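Long-range contacts in CRISPR-associated endonuclease/helicase Cas3 (Thermus thermophilus HB8, PDB 3SK9), which acts in CRISPR immunity against mobile genetic elements, pairing a metal-dependent single-stranded DNA endonuclease domain, the part present here, with a helicase domain: residues 69-74 with 204-209; 31-36 with 211-216; 110-115 with 139-144. All blocks are in the same frame, centred on the assembly; numbering follows the deposited sequence.

Contact 1. Residues 69-74 with 204-209; sequences ALVGLH and ALASFA
Val71 and His74 meet the Ala206 side of helix 196-213 in a buried, almost wholly apolar contact close to the centre of the domain, joining residues 69-74, at helix 60-71, to residues 204-209. Val71 does most of the work, its two methyls splitting over the neighbouring helix. Val71 CG1, turned anti to the backbone N (chi1 159°), reaches the backbone at Ala206 CA, 3.7 Å away, and also rests on Ala209 CB at 3.8 Å. Val71 CG2 looks the other way, to Leu205 CD2 at 3.8 Å and to the methyl of Ala206; the Val71 and Leu205 side chains cross at about a right angle. This is the heart of the Cas3 HD nuclease domain: His74 and Asp75 form the histidine-aspartate pair that gives the fold its name, and both bind the divalent metal together with His29 and Asp210, the latter following directly on Ala209. A type I turn from Val71 to His74, with His74 N bonded to Val71 O at 3.1 Å, leads into this pair. CG of His74 lies anti to the backbone N (chi1 -176°), which swings the imidazole across to helix 196-213. There His74 CD2 touches Ala206 CB at 4.0 Å, while Ala206 O sits over one face of the ring, displaced toward its rim. Val71 also packs on Thr33 and Ala37 of helix 26-43.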
loop_
_atom_site.group_PDB
_atom_site.type_symbol
_atom_site.label_atom_id
_atom_site.label_comp_id
_atom_site.label_asym_id
_atom_site.label_seq_id
_atom_site.Cartn_x
_atom_site.Cartn_y
_atom_site.Cartn_z
ATOM N N ALA A 69 -4.603 -5.148 -0.275
ATOM C CA ALA A 69 -4.593 -4.407 -1.550
ATOM C C ALA A 69 -4.499 -2.892 -1.289
ATOM O O ALA A 69 -3.767 -2.168 -1.981
ATOM C CB ALA A 69 -5.873 -4.693 -2.305
ATOM N N LEU A 70 -5.228 -2.420 -0.292
ATOM C CA LEU A 70 -5.179 -0.995 0.035
ATOM C C LEU A 70 -3.755 -0.621 0.411
ATOM O O LEU A 70 -3.223 0.409 0.012
ATOM C CB LEU A 70 -6.077 -0.702 1.245
ATOM C CG LEU A 70 -7.545 -0.367 1.091
ATOM C CD1 LEU A 70 -8.143 -0.198 2.526
ATOM C CD2 LEU A 70 -7.735 0.903 0.211
ATOM N N VAL A 71 -3.167 -1.425 1.293
ATOM C CA VAL A 71 -1.815 -1.148 1.799
ATOM C C VAL A 71 -0.804 -1.187 0.633
ATOM O O VAL A 71 0.230 -0.476 0.635
ATOM C CB VAL A 71 -1.485 -2.208 2.857
ATOM C CG1 VAL A 71 -0.006 -2.349 3.064
ATOM C CG2 VAL A 71 -2.273 -1.836 4.193
ATOM N N GLY A 72 -1.088 -2.024 -0.343
ATOM C CA GLY A 72 -0.222 -2.042 -1.528
ATOM C C GLY A 72 -0.141 -0.690 -2.249
ATOM O O GLY A 72 0.756 -0.479 -3.082
ATOM N N LEU A 73 -1.078 0.211 -1.981
ATOM C CA LEU A 73 -1.119 1.480 -2.732
ATOM C C LEU A 73 -0.340 2.569 -2.018
ATOM O O LEU A 73 -0.355 3.715 -2.473
ATOM C CB LEU A 73 -2.554 1.953 -2.931
ATOM C CG LEU A 73 -3.484 0.885 -3.545
ATOM C CD1 LEU A 73 -4.888 1.381 -3.431
ATOM C CD2 LEU A 73 -3.093 0.609 -4.977
ATOM N N HIS A 74 0.336 2.239 -0.915
ATOM C CA HIS A 74 1.099 3.248 -0.133
ATOM C C HIS A 74 1.997 4.123 -1.014
ATOM O O HIS A 74 2.110 5.317 -0.772
ATOM C CB HIS A 74 1.944 2.492 0.927
ATOM C CG HIS A 74 2.721 3.341 1.902
ATOM N ND1 HIS A 74 4.030 3.719 1.675
ATOM C CD2 HIS A 74 2.408 3.802 3.139
ATOM C CE1 HIS A 74 4.492 4.369 2.731
ATOM N NE2 HIS A 74 3.523 4.448 3.630
ATOM N N ALA A 204 -1.124 1.784 10.342
ATOM C CA ALA A 204 0.023 1.122 10.983
ATOM C C ALA A 204 0.480 -0.065 10.112
ATOM O O ALA A 204 1.684 -0.340 9.978
ATOM C CB ALA A 204 -0.387 0.648 12.398
ATOM N N LEU A 205 -0.485 -0.781 9.534
ATOM C CA LEU A 205 -0.128 -1.960 8.724
ATOM C C LEU A 205 0.669 -1.508 7.511
ATOM O O LEU A 205 1.664 -2.140 7.151
ATOM C CB LEU A 205 -1.389 -2.702 8.269
ATOM C CG LEU A 205 -1.156 -3.954 7.394
ATOM C CD1 LEU A 205 -0.387 -5.011 8.153
ATOM C CD2 LEU A 205 -2.567 -4.497 6.910
ATOM N N ALA A 206 0.233 -0.417 6.874
ATOM C CA ALA A 206 0.916 0.065 5.661
ATOM C C ALA A 206 2.324 0.566 5.989
ATOM O O ALA A 206 3.259 0.280 5.236
ATOM C CB ALA A 206 0.114 1.136 4.947
ATOM N N SER A 207 2.479 1.252 7.128
ATOM C CA SER A 207 3.793 1.686 7.578
ATOM C C SER A 207 4.795 0.499 7.738
ATOM O O SER A 207 5.941 0.497 7.214
ATOM C CB SER A 207 3.667 2.451 8.882
ATOM O OG SER A 207 4.928 2.671 9.431
ATOM N N PHE A 208 4.352 -0.520 8.429
ATOM C CA PHE A 208 5.167 -1.729 8.569
ATOM C C PHE A 208 5.396 -2.465 7.237
ATOM O O PHE A 208 6.526 -2.844 6.904
ATOM C CB PHE A 208 4.519 -2.676 9.577
ATOM C CG PHE A 208 5.252 -3.983 9.747
ATOM C CD1 PHE A 208 6.442 -4.040 10.479
ATOM C CD2 PHE A 208 4.733 -5.167 9.208
ATOM C CE1 PHE A 208 7.123 -5.263 10.671
ATOM C CE2 PHE A 208 5.429 -6.415 9.384
ATOM C CZ PHE A 208 6.608 -6.438 10.132
ATOM N N ALA A 209 4.343 -2.704 6.473
ATOM C CA ALA A 209 4.536 -3.521 5.243
ATOM C C ALA A 209 5.407 -2.818 4.225
ATOM O O ALA A 209 6.213 -3.462 3.532
ATOM C CB ALA A 209 3.148 -3.897 4.610
#

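Contact 2. Residues 31-36 with 211-216; sequences LDTAAV and WVASDP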
loop_
_atom_site.group_PDB
_atom_site.type_symbol
_atom_site.label_atom_id
_atom_site.label_comp_id
_atom_site.label_asym_id
_atom_site.label_seq_id
_atom_site.Cartn_x
_atom_site.Cartn_y
_atom_site.Cartn_z
ATOM N N LEU A 31 3.071 -4.699 -5.252
ATOM C CA LEU A 31 2.613 -6.070 -5.017
ATOM C C LEU A 31 3.387 -6.719 -3.855
ATOM O O LEU A 31 2.805 -7.519 -3.062
ATOM C CB LEU A 31 2.739 -6.905 -6.277
ATOM C CG LEU A 31 1.784 -6.564 -7.419
ATOM C CD1 LEU A 31 2.212 -7.319 -8.703
ATOM C CD2 LEU A 31 0.335 -6.887 -7.047
ATOM N N ASP A 32 4.668 -6.373 -3.722
ATOM C CA ASP A 32 5.463 -6.886 -2.589
ATOM C C ASP A 32 4.860 -6.392 -1.260
ATOM O O ASP A 32 4.826 -7.135 -0.273
ATOM C CB ASP A 32 6.917 -6.378 -2.632
ATOM C CG ASP A 32 7.728 -7.010 -3.785
ATOM O OD1 ASP A 32 7.251 -8.018 -4.330
ATOM O OD2 ASP A 32 8.811 -6.479 -4.094
ATOM N N THR A 33 4.489 -5.115 -1.252
ATOM C CA THR A 33 3.914 -4.476 -0.048
ATOM C C THR A 33 2.605 -5.168 0.303
ATOM O O THR A 33 2.319 -5.477 1.453
ATOM C CB THR A 33 3.692 -2.939 -0.284
ATOM O OG1 THR A 33 4.970 -2.335 -0.552
ATOM C CG2 THR A 33 3.059 -2.262 0.978
ATOM N N ALA A 34 1.759 -5.375 -0.689
ATOM C CA ALA A 34 0.500 -6.123 -0.460
ATOM C C ALA A 34 0.756 -7.546 0.037
ATOM O O ALA A 34 0.007 -8.045 0.887
ATOM C CB ALA A 34 -0.342 -6.189 -1.765
ATOM N N ALA A 35 1.796 -8.191 -0.474
ATOM C CA ALA A 35 2.110 -9.569 -0.094
ATOM C C ALA A 35 2.562 -9.609 1.379
ATOM O O ALA A 35 2.169 -10.510 2.125
ATOM C CB ALA A 35 3.207 -10.179 -1.039
ATOM N N VAL A 36 3.374 -8.626 1.786
ATOM C CA VAL A 36 3.788 -8.567 3.209
ATOM C C VAL A 36 2.555 -8.312 4.078
ATOM O O VAL A 36 2.394 -8.936 5.157
ATOM C CB VAL A 36 4.822 -7.449 3.465
ATOM C CG1 VAL A 36 5.112 -7.277 4.977
ATOM C CG2 VAL A 36 6.156 -7.746 2.681
ATOM N N TRP A 211 7.789 -0.704 4.845
ATOM C CA TRP A 211 9.159 -0.830 5.390
ATOM C C TRP A 211 9.774 -2.192 5.039
ATOM O O TRP A 211 10.893 -2.256 4.488
ATOM C CB TRP A 211 9.141 -0.629 6.893
ATOM C CG TRP A 211 10.485 -0.839 7.529
ATOM C CD1 TRP A 211 11.565 -0.008 7.427
ATOM C CD2 TRP A 211 10.856 -1.888 8.386
ATOM N NE1 TRP A 211 12.601 -0.502 8.153
ATOM C CE2 TRP A 211 12.197 -1.649 8.774
ATOM C CE3 TRP A 211 10.178 -3.011 8.905
ATOM C CZ2 TRP A 211 12.883 -2.489 9.633
ATOM C CZ3 TRP A 211 10.860 -3.859 9.744
ATOM C CH2 TRP A 211 12.214 -3.604 10.098
ATOM N N VAL A 212 9.065 -3.277 5.354
ATOM C CA VAL A 212 9.596 -4.640 5.066
ATOM C C VAL A 212 9.899 -4.723 3.550
ATOM O O VAL A 212 11.010 -5.095 3.143
ATOM C CB VAL A 212 8.584 -5.732 5.417
ATOM C CG1 VAL A 212 9.086 -7.133 4.973
ATOM C CG2 VAL A 212 8.348 -5.761 6.894
ATOM N N ALA A 213 8.915 -4.372 2.727
ATOM C CA ALA A 213 9.041 -4.559 1.254
ATOM C C ALA A 213 10.104 -3.671 0.628
ATOM O O ALA A 213 10.659 -3.987 -0.449
ATOM C CB ALA A 213 7.678 -4.332 0.580
ATOM N N SER A 214 10.475 -2.608 1.336
ATOM C CA SER A 214 11.442 -1.657 0.793
ATOM C C SER A 214 12.884 -2.131 0.947
ATOM O O SER A 214 13.802 -1.455 0.460
ATOM C CB SER A 214 11.308 -0.289 1.500
ATOM O OG SER A 214 10.184 0.409 0.976
ATOM N N ASP A 215 13.090 -3.238 1.665
ATOM C CA ASP A 215 14.465 -3.717 1.932
ATOM C C ASP A 215 14.869 -4.735 0.859
ATOM O O ASP A 215 14.341 -5.834 0.814
ATOM C CB ASP A 215 14.534 -4.357 3.318
ATOM C CG ASP A 215 15.977 -4.733 3.734
ATOM O OD1 ASP A 215 16.884 -4.879 2.862
ATOM O OD2 ASP A 215 16.186 -4.887 4.944
ATOM N N PRO A 216 15.794 -4.346 -0.039
ATOM C CA PRO A 216 16.108 -5.281 -1.141
ATOM C C PRO A 216 16.800 -6.552 -0.675
ATOM O O PRO A 216 16.882 -7.541 -1.429
ATOM C CB PRO A 216 17.002 -4.453 -2.060
ATOM C CG PRO A 216 17.530 -3.365 -1.239
ATOM C CD PRO A 216 16.468 -3.052 -0.191
HETATM O O HOH W 1 9.465 -4.104 -3.057
#
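Asp32 opens this helix-to-helix contact by laying its CB against the methyl of Ala213, 3.9 Å from Ala213 CB. Its carboxylate is bent back beside the backbone N (chi1 -70°), and a water spans the remaining distance: it donates to Asp32 OD2 at 2.7 Å and to Ala213 O at 2.9 Å. The water thus serves a backbone carbonyl and a buried acid at once. Asp32 has further partners beyond the water, since OD2 forms a salt bridge with Arg223 and OD1 is hydrogen-bonded to Tyr230 OH; this setting would probably keep the acid ionised. One residue on, Thr33 OG1 lies 3.6 Å from Ala213 CB, a van der Waals touch in which the hydroxyl does no polar work across the contact. Its bond goes to His29 O, one turn earlier on its own helix, and His29 is one of the metal-binding residues, as is Asp210 just before Trp211. The contact therefore joins two helices of the HD domain that each supply a metal ligand. A turn after Asp32 comes Val36, which meets Val212 branch against branch, the two side chains crossing obliquely. Val36 CG2 approaches Val212 CG1 at 3.8 Å, and Val36 CG1 fills in against Val212 CB at the same distance of 3.8 Å. Val36 CG2 also reaches Ala213 CB, more loosely, at 4.3 Å. Around the pair, helix 230-246 covers Asp32 and Ala35 with Ala234 and reaches Val212 with Leu245, Phe219 packs on Asp32 and Val36, and helix 165-181 takes Leu31 and Ala34 through Arg180 and Leu181.

Contact 3. Residues 110-115 with 139-144; sequences HGVFTE and LGAHHG
Gly111 and Ala141 bring helix 110-124 and the loop after helix 129-138 nearly backbone to backbone in the HD domain, their CA atoms 3.9 Å apart. With no side chain on Gly111 or Gly140 to hold the chains off, Gly140 CA comes within 3.4 Å of Gly111 O in a bent CH-to-oxygen contact. Ala141 fills the next place: its methyl reaches Val112 N at 3.7 Å and Val112 CG2 at 4.1 Å. The His142 ring, folded back by chi1 of -48°, carries the same methyl over the centre of one face, and His142 NE2 is hydrogen-bonded to Glu151 OE2. Thr114 divides its two branches. With OG1 beside the backbone N (chi1 -66°) the hydroxyl bonds to His74 O and Gly77 N, next to the metal-binding pair His74 and Asp75, while CG2 is left to press on Leu139 O at 3.4 Å. Glu115 is extended, which takes its carboxylate to Ala147 N, bonded to OE1. A water donates to that same Glu115 OE1 at 2.6 Å and accepts from Ala141 N at 2.9 Å.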
loop_
_atom_site.group_PDB
_atom_site.type_symbol
_atom_site.label_atom_id
_atom_site.label_comp_id
_atom_site.label_asym_id
_atom_site.label_seq_id
_atom_site.Cartn_x
_atom_site.Cartn_y
_atom_site.Cartn_z
ATOM N N HIS A 110 6.369 11.972 -1.665
ATOM C CA HIS A 110 5.457 11.204 -2.522
ATOM C C HIS A 110 4.162 10.830 -1.808
ATOM O O HIS A 110 3.133 10.666 -2.458
ATOM C CB HIS A 110 6.122 9.934 -3.109
ATOM C CG HIS A 110 6.376 8.854 -2.112
ATOM N ND1 HIS A 110 7.548 8.767 -1.394
ATOM C CD2 HIS A 110 5.617 7.805 -1.715
ATOM C CE1 HIS A 110 7.499 7.719 -0.589
ATOM N NE2 HIS A 110 6.343 7.110 -0.774
ATOM N N GLY A 111 4.173 10.751 -0.473
ATOM C CA GLY A 111 2.955 10.385 0.260
ATOM C C GLY A 111 1.829 11.402 0.150
ATOM O O GLY A 111 0.632 11.043 0.226
ATOM N N VAL A 112 2.190 12.660 -0.113
ATOM C CA VAL A 112 1.194 13.704 -0.365
ATOM C C VAL A 112 0.468 13.368 -1.663
ATOM O O VAL A 112 -0.776 13.465 -1.757
ATOM C CB VAL A 112 1.838 15.098 -0.476
ATOM C CG1 VAL A 112 0.815 16.152 -0.871
ATOM C CG2 VAL A 112 2.531 15.495 0.828
ATOM N N PHE A 113 1.235 12.983 -2.685
ATOM C CA PHE A 113 0.594 12.519 -3.940
ATOM C C PHE A 113 -0.225 11.274 -3.706
ATOM O O PHE A 113 -1.331 11.135 -4.258
ATOM C CB PHE A 113 1.615 12.266 -5.028
ATOM C CG PHE A 113 2.259 13.538 -5.560
ATOM C CD1 PHE A 113 1.751 14.169 -6.679
ATOM C CD2 PHE A 113 3.349 14.086 -4.920
ATOM C CE1 PHE A 113 2.362 15.325 -7.176
ATOM C CE2 PHE A 113 3.962 15.238 -5.414
ATOM C CZ PHE A 113 3.465 15.848 -6.533
ATOM N N THR A 114 0.249 10.354 -2.868
ATOM C CA THR A 114 -0.553 9.145 -2.647
ATOM C C THR A 114 -1.901 9.594 -2.073
ATOM O O THR A 114 -2.966 9.112 -2.490
ATOM C CB THR A 114 0.142 8.182 -1.645
ATOM O OG1 THR A 114 1.339 7.696 -2.231
ATOM C CG2 THR A 114 -0.813 6.980 -1.257
ATOM N N GLU A 115 -1.874 10.498 -1.096
ATOM C CA GLU A 115 -3.135 10.913 -0.489
ATOM C C GLU A 115 -4.083 11.562 -1.540
ATOM O O GLU A 115 -5.262 11.234 -1.602
ATOM C CB GLU A 115 -2.906 11.833 0.714
ATOM C CG GLU A 115 -4.222 12.424 1.303
ATOM C CD GLU A 115 -3.993 13.373 2.452
ATOM O OE1 GLU A 115 -2.821 13.573 2.837
ATOM O OE2 GLU A 115 -4.991 13.909 2.990
ATOM N N LEU A 139 -2.744 6.354 4.296
ATOM C CA LEU A 139 -1.712 5.826 3.390
ATOM C C LEU A 139 -0.791 6.923 2.903
ATOM O O LEU A 139 0.041 6.677 2.065
ATOM C CB LEU A 139 -2.395 5.127 2.181
ATOM C CG LEU A 139 -3.272 3.951 2.730
ATOM C CD1 LEU A 139 -4.310 3.483 1.717
ATOM C CD2 LEU A 139 -2.374 2.782 3.165
ATOM N N GLY A 140 -0.915 8.130 3.474
ATOM C CA GLY A 140 -0.161 9.290 2.996
ATOM C C GLY A 140 1.190 9.505 3.671
ATOM O O GLY A 140 1.788 8.574 4.213
ATOM N N ALA A 141 1.655 10.756 3.620
ATOM C CA ALA A 141 3.011 11.117 4.084
ATOM C C ALA A 141 3.212 11.290 5.576
ATOM O O ALA A 141 4.372 11.389 6.013
ATOM C CB ALA A 141 3.456 12.436 3.364
ATOM N N HIS A 142 2.145 11.399 6.377
ATOM C CA HIS A 142 2.364 11.816 7.750
ATOM C C HIS A 142 1.640 10.885 8.708
ATOM O O HIS A 142 0.969 11.330 9.602
ATOM C CB HIS A 142 1.889 13.268 7.954
ATOM C CG HIS A 142 2.394 14.202 6.898
ATOM N ND1 HIS A 142 3.727 14.527 6.765
ATOM C CD2 HIS A 142 1.745 14.865 5.912
ATOM C CE1 HIS A 142 3.877 15.373 5.753
ATOM N NE2 HIS A 142 2.688 15.589 5.217
ATOM N N HIS A 143 1.766 9.589 8.445
ATOM C CA HIS A 143 1.286 8.571 9.378
ATOM C C HIS A 143 -0.132 8.835 9.838
ATOM O O HIS A 143 -0.439 8.857 11.034
ATOM C CB HIS A 143 2.263 8.464 10.524
ATOM C CG HIS A 143 3.651 8.196 10.052
ATOM N ND1 HIS A 143 4.025 6.980 9.511
ATOM C CD2 HIS A 143 4.738 8.997 9.971
ATOM C CE1 HIS A 143 5.295 7.037 9.151
ATOM N NE2 HIS A 143 5.750 8.249 9.417
ATOM N N GLY A 144 -0.984 9.018 8.837
ATOM C CA GLY A 144 -2.405 9.150 9.020
ATOM C C GLY A 144 -2.901 10.578 9.186
ATOM O O GLY A 144 -4.084 10.812 9.122
HETATM O O HOH W 2 -0.306 12.842 3.192
#

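Overall arrangement
All three are largely buried, the centre of contact 1 lying about 4 Å from that of the chain and those of contacts 2 and 3 about 9 and 11 Å. Every touching residue of contact 2 is buried, whereas contact 3 has partly exposed Gly140, Ala141 and His142. Contacts 1 and 2 both draw on helix 196-213, before and after Asp210, and touch where Val71 O meets Thr33 CG2. Contact 3 uses other elements, yet leans on contact 1 through Leu139 CD2 against Ala206 CB. The chemistry follows: small apolar groups beside a metal-binding imidazole in contact 1, valines flanked by a water-linked acid in contact 2, close backbone and a bridging water in contact 3.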